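Side-chain contacts in AgaA (Rhizobium radiobacter, PDB 6HLX), which binds the opine agropinic acid in the periplasm as the solute-binding protein of an ABC transporter, probably handing it on for import: residues V37-D42 with G381-A386; S52-P57 with E61-L66; R88-K93 with S103-I108. One frame throughout, in Å; residues are numbered along the deposited sequence.

Contact 1 (V37-D42 with G381-A386)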
ATOM      1  N   VAL A  37      16.691  -1.425   4.240  1.00 18.31           N
ATOM      2  CA  VAL A  37      16.638  -1.288   2.783  1.00 17.75           C
ATOM      3  C   VAL A  37      15.351  -0.541   2.424  1.00 20.43           C
ATOM      4  O   VAL A  37      14.402  -0.532   3.213  1.00 20.35           O
ATOM      5  CB  VAL A  37      16.664  -2.667   2.075  1.00 19.88           C
ATOM      6  CG1 VAL A  37      18.021  -3.354   2.214  1.00 20.79           C
ATOM      7  CG2 VAL A  37      15.529  -3.578   2.567  1.00 19.01           C
ATOM      8  N   ASN A  38      15.326   0.074   1.251  1.00 18.80           N
ATOM      9  CA  ASN A  38      14.101   0.693   0.721  1.00 18.47           C
ATOM     10  C   ASN A  38      14.192   0.576  -0.776  1.00 22.23           C
ATOM     11  O   ASN A  38      15.301   0.451  -1.302  1.00 21.87           O
ATOM     12  CB  ASN A  38      13.977   2.148   1.130  1.00 18.26           C
ATOM     13  CG  ASN A  38      13.597   2.310   2.584  1.00 22.63           C
ATOM     14  OD1 ASN A  38      14.428   2.680   3.421  1.00 22.89           O
ATOM     15  ND2 ASN A  38      12.335   2.015   2.928  1.00 19.80           N
ATOM     16  N   TYR A  39      13.043   0.632  -1.483  1.00 19.13           N
ATOM     17  CA  TYR A  39      13.113   0.585  -2.940  1.00 19.08           C
ATOM     18  C   TYR A  39      13.667   1.898  -3.495  1.00 23.37           C
ATOM     19  O   TYR A  39      13.302   2.975  -3.014  1.00 23.37           O
ATOM     20  CB  TYR A  39      11.704   0.363  -3.498  1.00 19.77           C
ATOM     21  CG  TYR A  39      11.213  -1.058  -3.318  1.00 20.31           C
ATOM     22  CD1 TYR A  39      11.732  -2.101  -4.084  1.00 21.76           C
ATOM     23  CD2 TYR A  39      10.210  -1.358  -2.401  1.00 20.96           C
ATOM     24  CE1 TYR A  39      11.239  -3.401  -3.962  1.00 22.58           C
ATOM     25  CE2 TYR A  39       9.722  -2.659  -2.258  1.00 19.96           C
ATOM     26  CZ  TYR A  39      10.232  -3.674  -3.047  1.00 22.69           C
ATOM     27  OH  TYR A  39       9.724  -4.945  -2.901  1.00 21.91           O
ATOM     28  N   GLY A  40      14.496   1.786  -4.524  1.00 21.65           N
ATOM     29  CA  GLY A  40      15.041   2.901  -5.291  1.00 22.47           C
ATOM     30  C   GLY A  40      13.997   3.333  -6.312  1.00 25.21           C
ATOM     31  O   GLY A  40      13.002   2.622  -6.531  1.00 23.61           O
ATOM     32  N   ILE A  41      14.202   4.510  -6.947  1.00 22.43           N
ATOM     33  CA  ILE A  41      13.228   5.067  -7.891  1.00 24.26           C
ATOM     34  C   ILE A  41      13.014   4.182  -9.129  1.00 29.84           C
ATOM     35  O   ILE A  41      11.988   4.336  -9.791  1.00 30.47           O
ATOM     36  CB  ILE A  41      13.547   6.540  -8.272  1.00 28.30           C
ATOM     37  CG1 ILE A  41      14.877   6.647  -9.071  1.00 29.73           C
ATOM     38  CG2 ILE A  41      13.526   7.436  -7.019  1.00 29.05           C
ATOM     39  CD1 ILE A  41      15.072   7.968  -9.823  1.00 33.38           C
ATOM     40  N   ASP A  42      13.981   3.276  -9.437  1.00 26.24           N
ATOM     41  CA  ASP A  42      13.894   2.334 -10.561  1.00 27.63           C
ATOM     42  C   ASP A  42      13.305   0.976 -10.108  1.00 30.21           C
ATOM     43  O   ASP A  42      13.194   0.049 -10.913  1.00 30.12           O
ATOM     44  CB  ASP A  42      15.291   2.115 -11.168  1.00 30.20           C
ATOM     45  CG  ASP A  42      16.362   1.607 -10.197  1.00 37.85           C
ATOM     46  OD1 ASP A  42      16.050   1.440  -8.972  1.00 32.36           O
ATOM     47  OD2 ASP A  42      17.504   1.382 -10.646  1.00 45.62           O
ATOM     48  N   GLY A 381       0.124  -4.764  -4.825  1.00 18.63           N
ATOM     49  CA  GLY A 381       1.033  -5.640  -4.096  1.00 18.73           C
ATOM     50  C   GLY A 381       1.991  -4.751  -3.318  1.00 22.79           C
ATOM     51  O   GLY A 381       2.489  -3.741  -3.835  1.00 22.50           O
ATOM     52  N   GLU A 382       2.190  -5.070  -2.046  1.00 19.83           N
ATOM     53  CA  GLU A 382       3.012  -4.202  -1.163  1.00 18.83           C
ATOM     54  C   GLU A 382       4.514  -4.347  -1.374  1.00 22.53           C
ATOM     55  O   GLU A 382       5.291  -3.535  -0.881  1.00 22.75           O
ATOM     56  CB  GLU A 382       2.635  -4.430   0.301  1.00 20.15           C
ATOM     57  CG  GLU A 382       1.175  -4.083   0.609  1.00 21.83           C
ATOM     58  CD  GLU A 382       0.818  -2.598   0.633  1.00 26.70           C
ATOM     59  OE1 GLU A 382       1.702  -1.723   0.437  1.00 22.46           O
ATOM     60  OE2 GLU A 382      -0.385  -2.321   0.832  1.00 21.70           O
ATOM     61  N   ILE A 383       4.921  -5.386  -2.102  1.00 18.30           N
ATOM     62  CA  ILE A 383       6.305  -5.658  -2.479  1.00 17.49           C
ATOM     63  C   ILE A 383       6.308  -6.070  -3.957  1.00 22.09           C
ATOM     64  O   ILE A 383       5.260  -6.450  -4.487  1.00 21.14           O
ATOM     65  CB  ILE A 383       6.962  -6.764  -1.598  1.00 19.20           C
ATOM     66  CG1 ILE A 383       6.201  -8.105  -1.691  1.00 18.92           C
ATOM     67  CG2 ILE A 383       7.127  -6.263  -0.131  1.00 19.35           C
ATOM     68  CD1 ILE A 383       7.018  -9.303  -1.184  1.00 22.56           C
ATOM     69  N   THR A 384       7.471  -6.006  -4.606  1.00 18.35           N
ATOM     70  CA  THR A 384       7.547  -6.364  -6.016  1.00 19.18           C
ATOM     71  C   THR A 384       8.046  -7.810  -6.233  1.00 24.73           C
ATOM     72  O   THR A 384       8.578  -8.111  -7.290  1.00 26.86           O
ATOM     73  CB  THR A 384       8.368  -5.350  -6.801  1.00 25.64           C
ATOM     74  OG1 THR A 384       9.678  -5.347  -6.246  1.00 25.84           O
ATOM     75  CG2 THR A 384       7.772  -3.954  -6.744  1.00 28.72           C
ATOM     76  N   ASP A 385       7.906  -8.672  -5.233  1.00 21.01           N
ATOM     77  CA  ASP A 385       8.192 -10.096  -5.381  1.00 19.32           C
ATOM     78  C   ASP A 385       6.805 -10.747  -5.466  1.00 22.30           C
ATOM     79  O   ASP A 385       5.835 -10.220  -4.884  1.00 20.17           O
ATOM     80  CB  ASP A 385       8.959 -10.659  -4.161  1.00 19.74           C
ATOM     81  CG  ASP A 385       9.183 -12.163  -4.287  1.00 23.31           C
ATOM     82  OD1 ASP A 385      10.074 -12.569  -5.059  1.00 21.69           O
ATOM     83  OD2 ASP A 385       8.408 -12.928  -3.682  1.00 22.88           O
ATOM     84  N   ALA A 386       6.720 -11.945  -6.090  1.00 18.75           N
ATOM     85  CA  ALA A 386       5.453 -12.686  -6.218  1.00 18.58           C
ATOM     86  C   ALA A 386       4.784 -12.920  -4.857  1.00 21.37           C
ATOM     87  O   ALA A 386       3.555 -13.105  -4.798  1.00 22.46           O
ATOM     88  CB  ALA A 386       5.701 -14.022  -6.879  1.00 19.99           C
TER

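Contact 2 (S52-P57 with E61-L66). With ZN (zinc ion), chain R; ACT (acetate ion), chain H.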
ATOM      1  N   SER A  52      25.271  -3.045   3.613  1.00 21.27           N
ATOM      2  CA  SER A  52      25.307  -4.301   2.880  1.00 21.29           C
ATOM      3  C   SER A  52      24.522  -5.328   3.645  1.00 24.18           C
ATOM      4  O   SER A  52      24.308  -5.183   4.853  1.00 23.43           O
ATOM      5  CB  SER A  52      26.741  -4.781   2.675  1.00 27.04           C
ATOM      6  OG  SER A  52      27.165  -5.534   3.797  1.00 35.73           O
ATOM      7  N   TYR A  53      24.132  -6.388   2.959  1.00 21.83           N
ATOM      8  CA  TYR A  53      23.421  -7.481   3.594  1.00 21.34           C
ATOM      9  C   TYR A  53      23.739  -8.799   2.930  1.00 25.45           C
ATOM     10  O   TYR A  53      24.056  -8.853   1.728  1.00 23.83           O
ATOM     11  CB  TYR A  53      21.916  -7.217   3.700  1.00 21.37           C
ATOM     12  CG  TYR A  53      21.233  -6.993   2.372  1.00 24.31           C
ATOM     13  CD1 TYR A  53      20.741  -8.064   1.631  1.00 26.57           C
ATOM     14  CD2 TYR A  53      21.044  -5.708   1.871  1.00 24.86           C
ATOM     15  CE1 TYR A  53      20.122  -7.865   0.402  1.00 26.65           C
ATOM     16  CE2 TYR A  53      20.423  -5.498   0.637  1.00 25.54           C
ATOM     17  CZ  TYR A  53      19.966  -6.581  -0.092  1.00 31.93           C
ATOM     18  OH  TYR A  53      19.345  -6.404  -1.300  1.00 33.54           O
ATOM     19  N   GLU A  54      23.685  -9.850   3.725  1.00 23.15           N
ATOM     20  CA  GLU A  54      23.995 -11.201   3.275  1.00 21.78           C
ATOM     21  C   GLU A  54      22.793 -12.090   3.541  1.00 25.31           C
ATOM     22  O   GLU A  54      22.235 -12.050   4.637  1.00 24.99           O
ATOM     23  CB  GLU A  54      25.230 -11.737   4.013  1.00 23.26           C
ATOM     24  CG  GLU A  54      26.503 -10.930   3.735  1.00 24.26           C
ATOM     25  CD  GLU A  54      27.407 -10.699   4.935  1.00 32.49           C
ATOM     26  OE1 GLU A  54      28.368  -9.920   4.786  1.00 26.95           O
ATOM     27  OE2 GLU A  54      27.175 -11.291   6.015  1.00 26.82           O
ATOM     28  N   VAL A  55      22.380 -12.864   2.535  1.00 21.53           N
ATOM     29  CA  VAL A  55      21.235 -13.772   2.641  1.00 20.55           C
ATOM     30  C   VAL A  55      21.752 -15.187   2.423  1.00 24.12           C
ATOM     31  O   VAL A  55      22.424 -15.438   1.416  1.00 23.26           O
ATOM     32  CB  VAL A  55      20.116 -13.418   1.623  1.00 22.83           C
ATOM     33  CG1 VAL A  55      18.928 -14.387   1.728  1.00 21.70           C
ATOM     34  CG2 VAL A  55      19.653 -11.962   1.785  1.00 22.12           C
ATOM     35  N   SER A  56      21.442 -16.101   3.359  1.00 20.88           N
ATOM     36  CA  SER A  56      21.884 -17.487   3.242  1.00 20.88           C
ATOM     37  C   SER A  56      21.279 -18.154   1.982  1.00 23.70           C
ATOM     38  O   SER A  56      20.275 -17.661   1.462  1.00 22.45           O
ATOM     39  CB  SER A  56      21.546 -18.268   4.506  1.00 23.91           C
ATOM     40  OG  SER A  56      20.145 -18.402   4.662  1.00 24.40           O
ATOM     41  N   PRO A  57      21.905 -19.222   1.445  1.00 21.80           N
ATOM     42  CA  PRO A  57      21.391 -19.826   0.193  1.00 22.03           C
ATOM     43  C   PRO A  57      20.002 -20.488   0.296  1.00 28.69           C
ATOM     44  O   PRO A  57      19.414 -20.794  -0.727  1.00 30.13           O
ATOM     45  CB  PRO A  57      22.490 -20.820  -0.202  1.00 24.04           C
ATOM     46  CG  PRO A  57      23.167 -21.153   1.094  1.00 27.27           C
ATOM     47  CD  PRO A  57      23.150 -19.879   1.891  1.00 23.10           C
ATOM     48  N   GLU A  61      18.653 -17.144   6.904  1.00 22.25           N
ATOM     49  CA  GLU A  61      19.567 -16.347   7.749  1.00 22.36           C
ATOM     50  C   GLU A  61      19.970 -15.087   7.005  1.00 26.46           C
ATOM     51  O   GLU A  61      20.335 -15.156   5.821  1.00 26.33           O
ATOM     52  CB  GLU A  61      20.810 -17.164   8.147  1.00 23.55           C
ATOM     53  CG  GLU A  61      20.476 -18.345   9.048  1.00 31.69           C
ATOM     54  CD  GLU A  61      21.639 -19.275   9.323  1.00 49.47           C
ATOM     55  OE1 GLU A  61      22.443 -18.956  10.225  1.00 44.04           O
ATOM     56  OE2 GLU A  61      21.752 -20.319   8.642  1.00 52.01           O
ATOM     57  N   PHE A  62      19.904 -13.938   7.696  1.00 22.43           N
ATOM     58  CA  PHE A  62      20.156 -12.630   7.084  1.00 21.27           C
ATOM     59  C   PHE A  62      21.110 -11.843   7.964  1.00 26.77           C
ATOM     60  O   PHE A  62      20.878 -11.743   9.172  1.00 27.33           O
ATOM     61  CB  PHE A  62      18.815 -11.864   6.954  1.00 21.78           C
ATOM     62  CG  PHE A  62      17.782 -12.534   6.062  1.00 22.50           C
ATOM     63  CD1 PHE A  62      17.083 -13.664   6.497  1.00 25.15           C
ATOM     64  CD2 PHE A  62      17.503 -12.034   4.794  1.00 23.84           C
ATOM     65  CE1 PHE A  62      16.197 -14.331   5.644  1.00 25.25           C
ATOM     66  CE2 PHE A  62      16.602 -12.693   3.948  1.00 25.45           C
ATOM     67  CZ  PHE A  62      15.930 -13.818   4.390  1.00 24.46           C
ATOM     68  N   THR A  63      22.173 -11.293   7.383  1.00 21.77           N
ATOM     69  CA  THR A  63      23.093 -10.446   8.160  1.00 20.48           C
ATOM     70  C   THR A  63      23.056  -9.072   7.557  1.00 23.61           C
ATOM     71  O   THR A  63      23.252  -8.939   6.354  1.00 23.57           O
ATOM     72  CB  THR A  63      24.533 -10.988   8.175  1.00 25.12           C
ATOM     73  OG1 THR A  63      24.528 -12.286   8.752  1.00 25.22           O
ATOM     74  CG2 THR A  63      25.485 -10.095   8.997  1.00 25.18           C
ATOM     75  N   PHE A  64      22.873  -8.051   8.391  1.00 20.35           N
ATOM     76  CA  PHE A  64      22.884  -6.656   7.938  1.00 19.60           C
ATOM     77  C   PHE A  64      24.058  -5.955   8.550  1.00 23.04           C
ATOM     78  O   PHE A  64      24.220  -5.986   9.782  1.00 22.11           O
ATOM     79  CB  PHE A  64      21.592  -5.931   8.338  1.00 20.20           C
ATOM     80  CG  PHE A  64      20.386  -6.574   7.694  1.00 20.58           C
ATOM     81  CD1 PHE A  64      19.936  -6.151   6.448  1.00 22.64           C
ATOM     82  CD2 PHE A  64      19.722  -7.626   8.320  1.00 21.15           C
ATOM     83  CE1 PHE A  64      18.861  -6.786   5.820  1.00 22.76           C
ATOM     84  CE2 PHE A  64      18.641  -8.259   7.696  1.00 22.51           C
ATOM     85  CZ  PHE A  64      18.220  -7.832   6.452  1.00 21.88           C
ATOM     86  N   HIS A  65      24.892  -5.340   7.700  1.00 19.06           N
ATOM     87  CA  HIS A  65      26.037  -4.554   8.156  1.00 19.09           C
ATOM     88  C   HIS A  65      25.628  -3.105   8.081  1.00 23.98           C
ATOM     89  O   HIS A  65      25.365  -2.589   6.995  1.00 24.10           O
ATOM     90  CB  HIS A  65      27.267  -4.875   7.321  1.00 19.85           C
ATOM     91  CG  HIS A  65      27.784  -6.241   7.617  1.00 21.98           C
ATOM     92  ND1 HIS A  65      28.407  -6.530   8.820  1.00 23.78           N
ATOM     93  CD2 HIS A  65      27.741  -7.367   6.867  1.00 23.78           C
ATOM     94  CE1 HIS A  65      28.756  -7.806   8.745  1.00 23.46           C
ATOM     95  NE2 HIS A  65      28.378  -8.343   7.592  1.00 24.01           N
ATOM     96  N   LEU A  66      25.453  -2.474   9.240  1.00 21.28           N
ATOM     97  CA  LEU A  66      24.908  -1.123   9.298  1.00 20.78           C
ATOM     98  C   LEU A  66      25.860  -0.038   8.828  1.00 25.05           C
ATOM     99  O   LEU A  66      27.043  -0.039   9.161  1.00 24.00           O
ATOM    100  CB  LEU A  66      24.362  -0.776  10.702  1.00 20.75           C
ATOM    101  CG  LEU A  66      23.320  -1.723  11.301  1.00 24.43           C
ATOM    102  CD1 LEU A  66      22.850  -1.192  12.649  1.00 24.50           C
ATOM    103  CD2 LEU A  66      22.119  -1.947  10.339  1.00 25.69           C
TER
HETATM  104 ZN    ZN R 617      28.737 -10.262   6.965  1.00 27.34          ZN
HETATM  105  C   ACT H 607      23.999  -6.467  -1.057  1.00 43.23           C
HETATM  106  O   ACT H 607      24.454  -5.943   0.012  1.00 29.55           O
HETATM  107  OXT ACT H 607      24.175  -7.677  -1.454  1.00 47.30           O
HETATM  108  CH3 ACT H 607      23.160  -5.573  -1.984  1.00 46.46           C

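Contact 3 (R88-K93 with S103-I108)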
ATOM      1  N   ARG A  88       8.785  -4.404  17.786  1.00 23.96           N
ATOM      2  CA  ARG A  88       7.483  -3.711  17.816  1.00 24.89           C
ATOM      3  C   ARG A  88       6.565  -4.240  16.708  1.00 27.06           C
ATOM      4  O   ARG A  88       5.354  -4.378  16.908  1.00 27.53           O
ATOM      5  CB  ARG A  88       7.675  -2.189  17.707  1.00 26.23           C
ATOM      6  CG  ARG A  88       6.390  -1.440  17.962  1.00 32.47           C
ATOM      7  CD  ARG A  88       6.555  -0.020  18.442  1.00 37.11           C
ATOM      8  NE  ARG A  88       5.218   0.510  18.670  1.00 44.99           N
ATOM      9  CZ  ARG A  88       4.612   1.403  17.897  1.00 53.88           C
ATOM     10  NH1 ARG A  88       5.264   1.970  16.882  1.00 29.27           N
ATOM     11  NH2 ARG A  88       3.361   1.765  18.151  1.00 39.86           N
ATOM     12  N   ILE A  89       7.136  -4.565  15.550  1.00 22.68           N
ATOM     13  CA  ILE A  89       6.354  -5.114  14.434  1.00 21.99           C
ATOM     14  C   ILE A  89       5.865  -6.523  14.785  1.00 26.75           C
ATOM     15  O   ILE A  89       4.706  -6.881  14.531  1.00 26.02           O
ATOM     16  CB  ILE A  89       7.198  -5.131  13.131  1.00 23.42           C
ATOM     17  CG1 ILE A  89       7.561  -3.668  12.712  1.00 22.63           C
ATOM     18  CG2 ILE A  89       6.416  -5.872  11.998  1.00 24.80           C
ATOM     19  CD1 ILE A  89       8.754  -3.568  11.653  1.00 26.27           C
ATOM     20  N   LEU A  90       6.758  -7.317  15.379  1.00 23.72           N
ATOM     21  CA  LEU A  90       6.489  -8.718  15.716  1.00 23.67           C
ATOM     22  C   LEU A  90       5.545  -8.938  16.889  1.00 28.21           C
ATOM     23  O   LEU A  90       5.037 -10.047  17.063  1.00 29.17           O
ATOM     24  CB  LEU A  90       7.823  -9.443  15.983  1.00 23.93           C
ATOM     25  CG  LEU A  90       8.813  -9.488  14.803  1.00 26.82           C
ATOM     26  CD1 LEU A  90      10.204  -9.997  15.265  1.00 28.24           C
ATOM     27  CD2 LEU A  90       8.274 -10.316  13.645  1.00 27.06           C
ATOM     28  N   ASP A  91       5.356  -7.920  17.717  1.00 24.52           N
ATOM     29  CA  ASP A  91       4.550  -8.037  18.939  1.00 24.77           C
ATOM     30  C   ASP A  91       3.101  -8.433  18.622  1.00 26.60           C
ATOM     31  O   ASP A  91       2.404  -7.640  18.016  1.00 26.58           O
ATOM     32  CB  ASP A  91       4.599  -6.728  19.723  1.00 26.52           C
ATOM     33  CG  ASP A  91       3.860  -6.716  21.066  1.00 35.00           C
ATOM     34  OD1 ASP A  91       3.210  -7.735  21.410  1.00 34.39           O
ATOM     35  OD2 ASP A  91       3.919  -5.692  21.753  1.00 37.64           O
ATOM     36  N   PRO A  92       2.630  -9.636  19.027  1.00 27.51           N
ATOM     37  CA  PRO A  92       1.236 -10.034  18.704  1.00 28.06           C
ATOM     38  C   PRO A  92       0.148  -9.187  19.352  1.00 32.92           C
ATOM     39  O   PRO A  92      -1.001  -9.233  18.901  1.00 32.21           O
ATOM     40  CB  PRO A  92       1.138 -11.490  19.181  1.00 29.79           C
ATOM     41  CG  PRO A  92       2.517 -11.927  19.437  1.00 35.06           C
ATOM     42  CD  PRO A  92       3.323 -10.701  19.775  1.00 30.12           C
ATOM     43  N   LYS A  93       0.497  -8.436  20.406  1.00 28.95           N
ATOM     44  CA  LYS A  93      -0.453  -7.550  21.074  1.00 29.80           C
ATOM     45  C   LYS A  93      -0.346  -6.134  20.504  1.00 33.28           C
ATOM     46  O   LYS A  93      -1.109  -5.251  20.909  1.00 33.57           O
ATOM     47  CB  LYS A  93      -0.260  -7.575  22.596  1.00 33.11           C
ATOM     48  CG  LYS A  93      -0.409  -8.974  23.182  1.00 43.55           C
ATOM     49  CD  LYS A  93      -0.508  -8.963  24.695  1.00 56.75           C
ATOM     50  CE  LYS A  93      -0.838 -10.340  25.222  1.00 71.69           C
ATOM     51  NZ  LYS A  93      -0.829 -10.384  26.708  1.00 84.92           N
ATOM     52  N   SER A 103       6.400 -12.090  10.579  1.00 21.46           N
ATOM     53  CA  SER A 103       6.306 -13.026  11.716  1.00 21.68           C
ATOM     54  C   SER A 103       7.230 -14.250  11.653  1.00 24.16           C
ATOM     55  O   SER A 103       7.442 -14.893  12.688  1.00 25.27           O
ATOM     56  CB  SER A 103       4.862 -13.490  11.950  1.00 22.61           C
ATOM     57  OG  SER A 103       4.427 -14.298  10.868  1.00 25.88           O
ATOM     58  N   SER A 104       7.810 -14.548  10.480  1.00 21.70           N
ATOM     59  CA  SER A 104       8.765 -15.657  10.362  1.00 22.24           C
ATOM     60  C   SER A 104      10.102 -15.326  11.044  1.00 24.93           C
ATOM     61  O   SER A 104      10.891 -16.232  11.253  1.00 25.18           O
ATOM     62  CB  SER A 104       8.976 -16.047   8.909  1.00 25.64           C
ATOM     63  OG  SER A 104       9.383 -14.920   8.156  1.00 29.29           O
ATOM     64  N   ILE A 105      10.353 -14.055  11.402  1.00 21.27           N
ATOM     65  CA  ILE A 105      11.583 -13.702  12.126  1.00 21.95           C
ATOM     66  C   ILE A 105      11.484 -14.371  13.512  1.00 26.62           C
ATOM     67  O   ILE A 105      10.590 -14.020  14.285  1.00 27.45           O
ATOM     68  CB  ILE A 105      11.793 -12.170  12.249  1.00 23.86           C
ATOM     69  CG1 ILE A 105      12.026 -11.525  10.858  1.00 22.50           C
ATOM     70  CG2 ILE A 105      12.947 -11.887  13.218  1.00 24.79           C
ATOM     71  CD1 ILE A 105      11.878  -9.930  10.836  1.00 22.49           C
ATOM     72  N   SER A 106      12.366 -15.342  13.807  1.00 22.40           N
ATOM     73  CA  SER A 106      12.308 -16.039  15.099  1.00 24.58           C
ATOM     74  C   SER A 106      13.433 -15.656  16.054  1.00 28.73           C
ATOM     75  O   SER A 106      13.312 -15.880  17.259  1.00 30.27           O
ATOM     76  CB  SER A 106      12.232 -17.558  14.915  1.00 30.16           C
ATOM     77  OG  SER A 106      13.305 -18.045  14.128  1.00 40.56           O
ATOM     78  N   LYS A 107      14.538 -15.129  15.529  1.00 23.49           N
ATOM     79  CA  LYS A 107      15.673 -14.719  16.357  1.00 23.68           C
ATOM     80  C   LYS A 107      16.288 -13.456  15.779  1.00 25.83           C
ATOM     81  O   LYS A 107      16.433 -13.357  14.556  1.00 25.45           O
ATOM     82  CB  LYS A 107      16.711 -15.862  16.395  1.00 25.79           C
ATOM     83  CG  LYS A 107      17.895 -15.607  17.330  1.00 36.88           C
ATOM     84  CD  LYS A 107      18.641 -16.894  17.670  1.00 44.64           C
ATOM     85  CE  LYS A 107      19.628 -17.304  16.604  1.00 55.57           C
ATOM     86  NZ  LYS A 107      20.442 -18.481  17.020  1.00 63.71           N
ATOM     87  N   ILE A 108      16.620 -12.480  16.647  1.00 22.96           N
ATOM     88  CA  ILE A 108      17.287 -11.251  16.230  1.00 22.18           C
ATOM     89  C   ILE A 108      18.538 -11.141  17.100  1.00 27.38           C
ATOM     90  O   ILE A 108      18.431 -11.009  18.326  1.00 27.33           O
ATOM     91  CB  ILE A 108      16.412  -9.974  16.362  1.00 25.23           C
ATOM     92  CG1 ILE A 108      15.074 -10.105  15.591  1.00 25.80           C
ATOM     93  CG2 ILE A 108      17.222  -8.737  15.878  1.00 26.75           C
ATOM     94  CD1 ILE A 108      13.956  -9.059  16.001  1.00 29.31           C
TER

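Contact 1 (V37-D42 with G381-A386)
Tyr39 meets Ile383 and Thr384 across a wide backbone gap: the closest CA atoms, those of Tyr39 and Ile383, are 9.2 Å apart, and no main-chain bond joins the segments. Residues 37-39 form a short strand that runs out into a turn, whereas 381-386 is an irregular loop, so a single long side chain has to span the distance. The CB of Tyr39 points toward 381-386, and chi1 of -75° sets CG anti to the carbonyl carbon, which carries the ring toward the loop. Tyr39 OH accepts a hydrogen bond from Thr384 N at 3.0 Å, nearly straight (169° at the hydrogen). Tyr39 OH also lies 3.4 Å from Thr384 OG1, a weak pair at best. Thr384 comes from the opposite direction, with OG1 also 3.4 Å from Tyr39 CE1. In the bilobal fold of periplasmic binding proteins, this contact joins an edge strand of the five-stranded antiparallel sheet to the loop between strand 374-379 and helix 388-393, which belong to a part of the chain more than 330 residues further on. The strongest polar partner of the phenol oxygen is OD1 of Asp129, on helix 127-131; with the bond from Thr384 N, two residues hold it. Ile383 flanks the hydroxyl, its CB 3.6 Å from Tyr39 OH, while the rest of its side chain leads off to Tyr130 and Trp388.

Contact 2 (S52-P57 with E61-L66)
Glu54 and His65 meet at a zinc ion on the face of the hairpin that also carries Ser52 and Thr63. Bent at chi2 (140°), Glu54 brings its carboxylate alongside Thr63 (Glu54 OE2 3.4 Å from Thr63 CB) and chelates the metal through OE1 at 2.2 Å and OE2 at 2.1 Å. His65 supplies NE2, and its ring plane stands 65° from the carboxylate. Because both atoms bind the zinc, the 3.2 Å between Glu54 OE1 and His65 NE2 is no hydrogen bond.

On the other face, Val55 chi1 of 179° sets CG1 anti to the backbone N, with both methyls beside the Phe62 ring: Val55 CG1 is 3.6 Å from Phe62 CE2, and CG2 faces CD2. Tyr53 CB rests 3.6 Å from Phe64 CD1. An acetate ion, probably from crystallisation, lies over one face of the Tyr53 ring and accepts a hydrogen bond from Tyr53 N. Near the turn, Ser56 OG bonds to Glu61 N, Asp58 and Lys60.

The strands are antiparallel; Glu54 N to Thr63 O and Thr63 N to Glu54 O are both 2.8 Å. Strand 115-120 flanks strand 61-66 on its other side, and helix 127-131 covers the face of Tyr53, Phe62 and Phe64.

Contact 3 (R88-K93 with S103-I108)
Leu90 carries this contact, and its torsions account for the way it meets Ser103, Ile105 and Ile108. With chi1 at -61°, CG stands anti to the carbonyl carbon, and chi2 of 169° turns the fork at CG so that CD1 faces the isoleucines and CD2 the serine. The isoleucines share the same first torsion, chi1 near -60°, with CG1 anti to the carbonyl carbon and CG2 anti to the backbone N.

The motif is helix-on-sheet packing at the rim of the five-stranded antiparallel sheet: the last turn of helix 79-90 lies against the edge strand 105-110, and the short helix 99-102 lies in the connection between them. Leu90 reaches across at about a right angle to Ile105, whose CG2 is 3.9 Å from Leu90 CD1, but meets Ile108 tip to tip, CD1 to CD1. All of these approaches are of van der Waals length, and no hydrogen bond crosses between the segments. The summed buried surface of 157 Å² is thus gathered around one leucine.

Ile105 and Ile108 both direct their CB toward the helix although they are three positions apart. The classic beta bulge at Ser106 and Lys107, both facing Thr119, shifts the alternation of the strand and permits this. On the neighbouring strand 115-120, Leu120 touches Ile105 and Leu118 touches Ile108, and Leu86, one turn earlier on the helix, also touches Ile108. Ser103 OG does not serve the contact; it bonds to the carbonyl oxygen of Asn100.

Beyond the helix end, Asp91 forms an Asx turn, Asp91 OD1 accepting a hydrogen bond from Lys93 N at 3.0 Å from above the carboxylate plane. On the serine side, Leu90 CD2 comes within 3.9 Å of Ser103 CA.

In the fold
All three contacts reach the same antiparallel sheet, whose order is 37-39, 45-55, 61-66, 115-120 and 105-110. Contact 1 uses one edge strand, contact 3 the other, and contact 2 pairs two strands between them. Contacts 1 and 2 touch through Val37 CG1 and Tyr53 CE2, 3.6 Å apart, with centres about 18 Å apart. Contact 3 touches neither: its nearest atoms are about 7 Å from contact 2 and about 11 Å from contact 1. Along the chain, contacts 2 and 3 follow in series inside the long loop closed by contact 1. Agropinic acid is bound outside these contacts, and the zinc of contact 2 is a separate, surface site.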